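Local coordinates for proline iminopeptidase-related protein (Thermus thermophilus, PDB 2YYS) that is of unknown function but has an alpha/beta-hydrolase fold and may act as a peptidase, at residues Val107-Gly121 with Leu208-Leu221. Numbering follows the deposited sequence.
Sequences VVALEVLRRFPQAEG and LDYTPYLTPERRPL
The connection 208-220, leading into strand 221-226, runs alongside helix 105-115 in the same chain direction, CA atoms 7.3 Å apart at Val107 and Tyr210 and 5.0 Å at Gly121 and Pro220, where strands 119-125 and 221-226 begin as parallel neighbours in the alpha/beta-hydrolase sheet. In this example two polar side chains, Arg219 at the helix end and Tyr210 further up it, flank apolar contacts. Arg219 reaches the carbonyls where the helix turns into the strand; NH1 donates to Leu113 O at 2.8 Å, from above the carbonyl plane, and NH2 to Ala119 O at 2.9 Å, within it. Leu113 CD2 sits over the centre of one guanidinium face, while Arg219 grips Glu217 side-on, NE to OE2 and NH1 to OE1, from above the carboxylate plane, which probably fixes the guanidinium's rotation. With an alanine here, the Leu113 and Ala119 carbonyls would probably lose these donors and Glu217 its counter-charge. Between the polar ends, Leu110 CD1 meets Leu214 CD2 at 3.8 Å and Leu113 CD1 meets Leu221 CD1 at 3.6 Å. Tyr210 takes Val107 CG1 over one ring face, toward its rim, and donates from OH to the anti lone pair of Glu111 OE2 at 2.5 Å, an oxygen that also accepts from Arg114 NE.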
loop_
_atom_site.group_PDB
_atom_site.type_symbol
_atom_site.label_atom_id
_atom_site.label_comp_id
_atom_site.label_asym_id
_atom_site.label_seq_id
_atom_site.Cartn_x
_atom_site.Cartn_y
_atom_site.Cartn_z
ATOM N N VAL A 107 5.087 4.349 -0.384
ATOM C CA VAL A 107 6.027 5.319 0.189
ATOM C C VAL A 107 6.738 4.709 1.381
ATOM O O VAL A 107 7.947 4.903 1.559
ATOM C CB VAL A 107 5.346 6.644 0.619
ATOM C CG1 VAL A 107 6.327 7.565 1.354
ATOM C CG2 VAL A 107 4.818 7.366 -0.586
ATOM N N VAL A 108 5.989 3.975 2.201
ATOM C CA VAL A 108 6.574 3.342 3.362
ATOM C C VAL A 108 7.582 2.288 2.902
ATOM O O VAL A 108 8.680 2.230 3.422
ATOM C CB VAL A 108 5.512 2.706 4.297
ATOM C CG1 VAL A 108 6.175 2.069 5.503
ATOM C CG2 VAL A 108 4.485 3.760 4.748
ATOM N N ALA A 109 7.213 1.472 1.921
ATOM C CA ALA A 109 8.100 0.425 1.406
ATOM C C ALA A 109 9.400 0.985 0.810
ATOM O O ALA A 109 10.472 0.459 1.053
ATOM C CB ALA A 109 7.382 -0.398 0.362
ATOM N N LEU A 110 9.285 2.050 0.030
ATOM C CA LEU A 110 10.449 2.688 -0.575
ATOM C C LEU A 110 11.365 3.306 0.475
ATOM O O LEU A 110 12.576 3.213 0.359
ATOM C CB LEU A 110 10.017 3.737 -1.599
ATOM C CG LEU A 110 9.354 3.083 -2.810
ATOM C CD1 LEU A 110 8.460 4.058 -3.541
ATOM C CD2 LEU A 110 10.406 2.509 -3.742
ATOM N N GLU A 111 10.790 3.905 1.513
ATOM C CA GLU A 111 11.586 4.415 2.623
ATOM C C GLU A 111 12.234 3.296 3.441
ATOM O O GLU A 111 13.364 3.452 3.897
ATOM C CB GLU A 111 10.755 5.321 3.525
ATOM C CG GLU A 111 10.628 6.722 2.970
ATOM C CD GLU A 111 11.966 7.436 2.953
ATOM O OE1 GLU A 111 12.464 7.782 4.053
ATOM O OE2 GLU A 111 12.532 7.603 1.847
ATOM N N VAL A 112 11.536 2.174 3.615
ATOM C CA VAL A 112 12.138 1.007 4.268
ATOM C C VAL A 112 13.336 0.514 3.445
ATOM O O VAL A 112 14.405 0.282 3.987
ATOM C CB VAL A 112 11.122 -0.132 4.476
ATOM C CG1 VAL A 112 11.825 -1.441 4.811
ATOM C CG2 VAL A 112 10.135 0.215 5.575
ATOM N N LEU A 113 13.159 0.355 2.140
ATOM C CA LEU A 113 14.270 -0.047 1.268
ATOM C C LEU A 113 15.449 0.922 1.336
ATOM O O LEU A 113 16.596 0.507 1.428
ATOM C CB LEU A 113 13.810 -0.168 -0.179
ATOM C CG LEU A 113 12.983 -1.396 -0.536
ATOM C CD1 LEU A 113 12.271 -1.148 -1.859
ATOM C CD2 LEU A 113 13.842 -2.625 -0.618
ATOM N N ARG A 114 15.166 2.215 1.305
ATOM C CA ARG A 114 16.224 3.211 1.253
ATOM C C ARG A 114 17.066 3.177 2.525
ATOM O O ARG A 114 18.295 3.243 2.466
ATOM C CB ARG A 114 15.628 4.598 1.055
ATOM C CG ARG A 114 16.666 5.681 0.774
ATOM C CD ARG A 114 16.085 7.071 0.637
ATOM N NE ARG A 114 15.424 7.533 1.857
ATOM C CZ ARG A 114 16.034 7.992 2.957
ATOM N NH1 ARG A 114 17.358 8.069 3.038
ATOM N NH2 ARG A 114 15.311 8.386 3.989
ATOM N N ARG A 115 16.402 3.041 3.668
ATOM C CA ARG A 115 17.074 3.124 4.959
ATOM C C ARG A 115 17.607 1.787 5.454
ATOM O O ARG A 115 18.477 1.761 6.309
ATOM C CB ARG A 115 16.132 3.718 6.013
ATOM C CG ARG A 115 15.715 5.132 5.681
ATOM C CD ARG A 115 14.696 5.727 6.607
ATOM N NE ARG A 115 15.125 5.622 7.990
ATOM C CZ ARG A 115 14.356 5.849 9.042
ATOM N NH1 ARG A 115 13.085 6.203 8.896
ATOM N NH2 ARG A 115 14.868 5.723 10.257
ATOM N N PHE A 116 17.105 0.675 4.931
ATOM C CA PHE A 116 17.346 -0.618 5.583
ATOM C C PHE A 116 17.760 -1.710 4.587
ATOM O O PHE A 116 16.946 -2.191 3.808
ATOM C CB PHE A 116 16.134 -1.020 6.431
ATOM C CG PHE A 116 15.924 -0.121 7.619
ATOM C CD1 PHE A 116 16.839 -0.123 8.672
ATOM C CD2 PHE A 116 14.852 0.768 7.669
ATOM C CE1 PHE A 116 16.674 0.734 9.777
ATOM C CE2 PHE A 116 14.676 1.627 8.769
ATOM C CZ PHE A 116 15.591 1.609 9.818
ATOM N N PRO A 117 19.042 -2.086 4.613
ATOM C CA PRO A 117 19.549 -3.124 3.707
ATOM C C PRO A 117 18.980 -4.521 4.015
ATOM O O PRO A 117 19.068 -5.418 3.178
ATOM C CB PRO A 117 21.079 -3.043 3.890
ATOM C CG PRO A 117 21.282 -2.470 5.228
ATOM C CD PRO A 117 20.104 -1.552 5.484
ATOM N N GLN A 118 18.365 -4.671 5.186
ATOM C CA GLN A 118 17.612 -5.875 5.550
ATOM C C GLN A 118 16.436 -6.137 4.604
ATOM O O GLN A 118 16.033 -7.279 4.428
ATOM C CB GLN A 118 17.045 -5.760 6.973
ATOM C CG GLN A 118 18.083 -5.683 8.072
ATOM C CD GLN A 118 18.378 -4.253 8.494
ATOM O OE1 GLN A 118 18.443 -3.353 7.657
ATOM N NE2 GLN A 118 18.557 -4.043 9.788
ATOM N N ALA A 119 15.862 -5.074 4.045
ATOM C CA ALA A 119 14.809 -5.208 3.042
ATOM C C ALA A 119 15.409 -5.621 1.695
ATOM O O ALA A 119 16.224 -4.913 1.142
ATOM C CB ALA A 119 14.061 -3.917 2.910
ATOM N N GLU A 120 14.985 -6.761 1.169
ATOM C CA GLU A 120 15.656 -7.409 0.042
ATOM C C GLU A 120 15.011 -7.113 -1.313
ATOM O O GLU A 120 15.608 -7.369 -2.357
ATOM C CB GLU A 120 15.674 -8.914 0.271
ATOM C CG GLU A 120 16.437 -9.326 1.521
ATOM C CD GLU A 120 16.533 -10.838 1.665
ATOM O OE1 GLU A 120 15.475 -11.486 1.784
ATOM O OE2 GLU A 120 17.664 -11.380 1.650
ATOM N N GLY A 121 13.802 -6.564 -1.287
ATOM C CA GLY A 121 13.078 -6.239 -2.503
ATOM C C GLY A 121 11.635 -5.845 -2.223
ATOM O O GLY A 121 11.193 -5.848 -1.076
ATOM N N LEU A 208 2.728 16.074 0.010
ATOM C CA LEU A 208 3.864 15.175 -0.163
ATOM C C LEU A 208 3.976 14.672 -1.599
ATOM O O LEU A 208 3.111 13.947 -2.083
ATOM C CB LEU A 208 3.796 13.983 0.796
ATOM C CG LEU A 208 4.888 12.926 0.573
ATOM C CD1 LEU A 208 6.299 13.501 0.820
ATOM C CD2 LEU A 208 4.634 11.711 1.449
ATOM N N ASP A 209 5.047 15.072 -2.267
ATOM C CA ASP A 209 5.446 14.469 -3.523
ATOM C C ASP A 209 6.771 13.747 -3.332
ATOM O O ASP A 209 7.829 14.359 -3.345
ATOM C CB ASP A 209 5.573 15.532 -4.614
ATOM C CG ASP A 209 5.984 14.950 -5.945
ATOM O OD1 ASP A 209 5.863 13.719 -6.128
ATOM O OD2 ASP A 209 6.435 15.653 -6.872
ATOM N N TYR A 210 6.695 12.430 -3.168
ATOM C CA TYR A 210 7.863 11.578 -2.989
ATOM C C TYR A 210 8.689 11.367 -4.276
ATOM O O TYR A 210 9.793 10.804 -4.229
ATOM C CB TYR A 210 7.409 10.216 -2.419
ATOM C CG TYR A 210 8.531 9.364 -1.895
ATOM C CD1 TYR A 210 9.186 9.699 -0.716
ATOM C CD2 TYR A 210 8.967 8.244 -2.592
ATOM C CE1 TYR A 210 10.239 8.926 -0.226
ATOM C CE2 TYR A 210 10.020 7.473 -2.123
ATOM C CZ TYR A 210 10.649 7.816 -0.934
ATOM O OH TYR A 210 11.691 7.054 -0.458
ATOM N N THR A 211 8.158 11.802 -5.419
ATOM C CA THR A 211 8.807 11.584 -6.718
ATOM C C THR A 211 10.320 11.839 -6.771
ATOM O O THR A 211 11.046 11.000 -7.313
ATOM C CB THR A 211 8.140 12.426 -7.814
ATOM O OG1 THR A 211 6.739 12.146 -7.868
ATOM C CG2 THR A 211 8.656 12.038 -9.192
ATOM N N PRO A 212 10.812 12.970 -6.263
ATOM C CA PRO A 212 12.250 13.284 -6.400
ATOM C C PRO A 212 13.175 12.298 -5.684
ATOM O O PRO A 212 14.349 12.225 -6.016
ATOM C CB PRO A 212 12.387 14.688 -5.778
ATOM C CG PRO A 212 11.008 15.225 -5.667
ATOM C CD PRO A 212 10.096 14.028 -5.528
ATOM N N TYR A 213 12.645 11.546 -4.727
ATOM C CA TYR A 213 13.435 10.598 -3.952
ATOM C C TYR A 213 13.531 9.239 -4.642
ATOM O O TYR A 213 14.299 8.380 -4.215
ATOM C CB TYR A 213 12.879 10.509 -2.520
ATOM C CG TYR A 213 12.719 11.897 -1.907
ATOM C CD1 TYR A 213 13.833 12.701 -1.652
ATOM C CD2 TYR A 213 11.456 12.430 -1.634
ATOM C CE1 TYR A 213 13.696 13.999 -1.112
ATOM C CE2 TYR A 213 11.308 13.727 -1.095
ATOM C CZ TYR A 213 12.437 14.503 -0.839
ATOM O OH TYR A 213 12.314 15.780 -0.314
ATOM N N LEU A 214 12.791 9.069 -5.736
ATOM C CA LEU A 214 12.870 7.854 -6.549
ATOM C C LEU A 214 14.120 7.847 -7.445
ATOM O O LEU A 214 14.261 8.681 -8.339
ATOM C CB LEU A 214 11.642 7.732 -7.442
ATOM C CG LEU A 214 10.271 7.790 -6.776
ATOM C CD1 LEU A 214 9.204 7.872 -7.870
ATOM C CD2 LEU A 214 10.062 6.584 -5.869
ATOM N N THR A 215 15.014 6.896 -7.204
ATOM C CA THR A 215 16.192 6.702 -8.042
ATOM C C THR A 215 16.378 5.207 -8.303
ATOM O O THR A 215 15.744 4.386 -7.637
ATOM C CB THR A 215 17.457 7.266 -7.351
ATOM O OG1 THR A 215 17.670 6.575 -6.125
ATOM C CG2 THR A 215 17.279 8.722 -6.929
ATOM N N PRO A 216 17.220 4.845 -9.276
ATOM C CA PRO A 216 17.381 3.435 -9.645
ATOM C C PRO A 216 17.733 2.533 -8.468
ATOM O O PRO A 216 18.623 2.822 -7.674
ATOM C CB PRO A 216 18.477 3.474 -10.709
ATOM C CG PRO A 216 18.292 4.823 -11.341
ATOM C CD PRO A 216 18.020 5.718 -10.151
ATOM N N GLU A 217 16.978 1.452 -8.348
ATOM C CA GLU A 217 17.128 0.513 -7.251
ATOM C C GLU A 217 17.772 -0.764 -7.767
ATOM O O GLU A 217 17.247 -1.434 -8.673
ATOM C CB GLU A 217 15.756 0.202 -6.627
ATOM C CG GLU A 217 15.790 -0.834 -5.505
ATOM C CD GLU A 217 16.794 -0.497 -4.431
ATOM O OE1 GLU A 217 16.618 0.537 -3.775
ATOM O OE2 GLU A 217 17.783 -1.244 -4.259
ATOM N N ARG A 218 18.898 -1.105 -7.155
ATOM C CA ARG A 218 19.639 -2.322 -7.455
ATOM C C ARG A 218 18.842 -3.579 -7.108
ATOM O O ARG A 218 18.797 -4.520 -7.882
ATOM C CB ARG A 218 20.925 -2.307 -6.630
ATOM C CG ARG A 218 21.781 -3.537 -6.775
ATOM C CD ARG A 218 23.258 -3.246 -6.607
ATOM N NE ARG A 218 24.077 -4.455 -6.483
ATOM C CZ ARG A 218 24.321 -5.348 -7.456
ATOM N NH1 ARG A 218 23.804 -5.220 -8.680
ATOM N NH2 ARG A 218 25.110 -6.389 -7.194
ATOM N N ARG A 219 18.240 -3.598 -5.924
ATOM C CA ARG A 219 17.410 -4.721 -5.500
ATOM C C ARG A 219 16.192 -4.874 -6.408
ATOM O O ARG A 219 15.727 -3.911 -6.998
ATOM C CB ARG A 219 16.951 -4.546 -4.047
ATOM C CG ARG A 219 18.038 -4.807 -2.998
ATOM C CD ARG A 219 17.714 -4.215 -1.636
ATOM N NE ARG A 219 17.677 -2.761 -1.715
ATOM C CZ ARG A 219 17.601 -1.930 -0.691
ATOM N NH1 ARG A 219 17.599 -0.627 -0.929
ATOM N NH2 ARG A 219 17.520 -2.371 0.564
ATOM N N PRO A 220 15.686 -6.093 -6.515
ATOM C CA PRO A 220 14.490 -6.377 -7.315
ATOM C C PRO A 220 13.242 -5.633 -6.833
ATOM O O PRO A 220 12.865 -5.725 -5.672
ATOM C CB PRO A 220 14.302 -7.890 -7.167
ATOM C CG PRO A 220 15.272 -8.351 -6.171
ATOM C CD PRO A 220 16.258 -7.304 -5.905
ATOM N N LEU A 221 12.617 -4.922 -7.763
ATOM C CA LEU A 221 11.470 -4.070 -7.509
ATOM C C LEU A 221 10.529 -4.218 -8.709
ATOM O O LEU A 221 10.981 -4.194 -9.856
ATOM C CB LEU A 221 11.962 -2.628 -7.365
ATOM C CG LEU A 221 11.261 -1.596 -6.483
ATOM C CD1 LEU A 221 11.007 -2.103 -5.113
ATOM C CD2 LEU A 221 12.129 -0.351 -6.383
#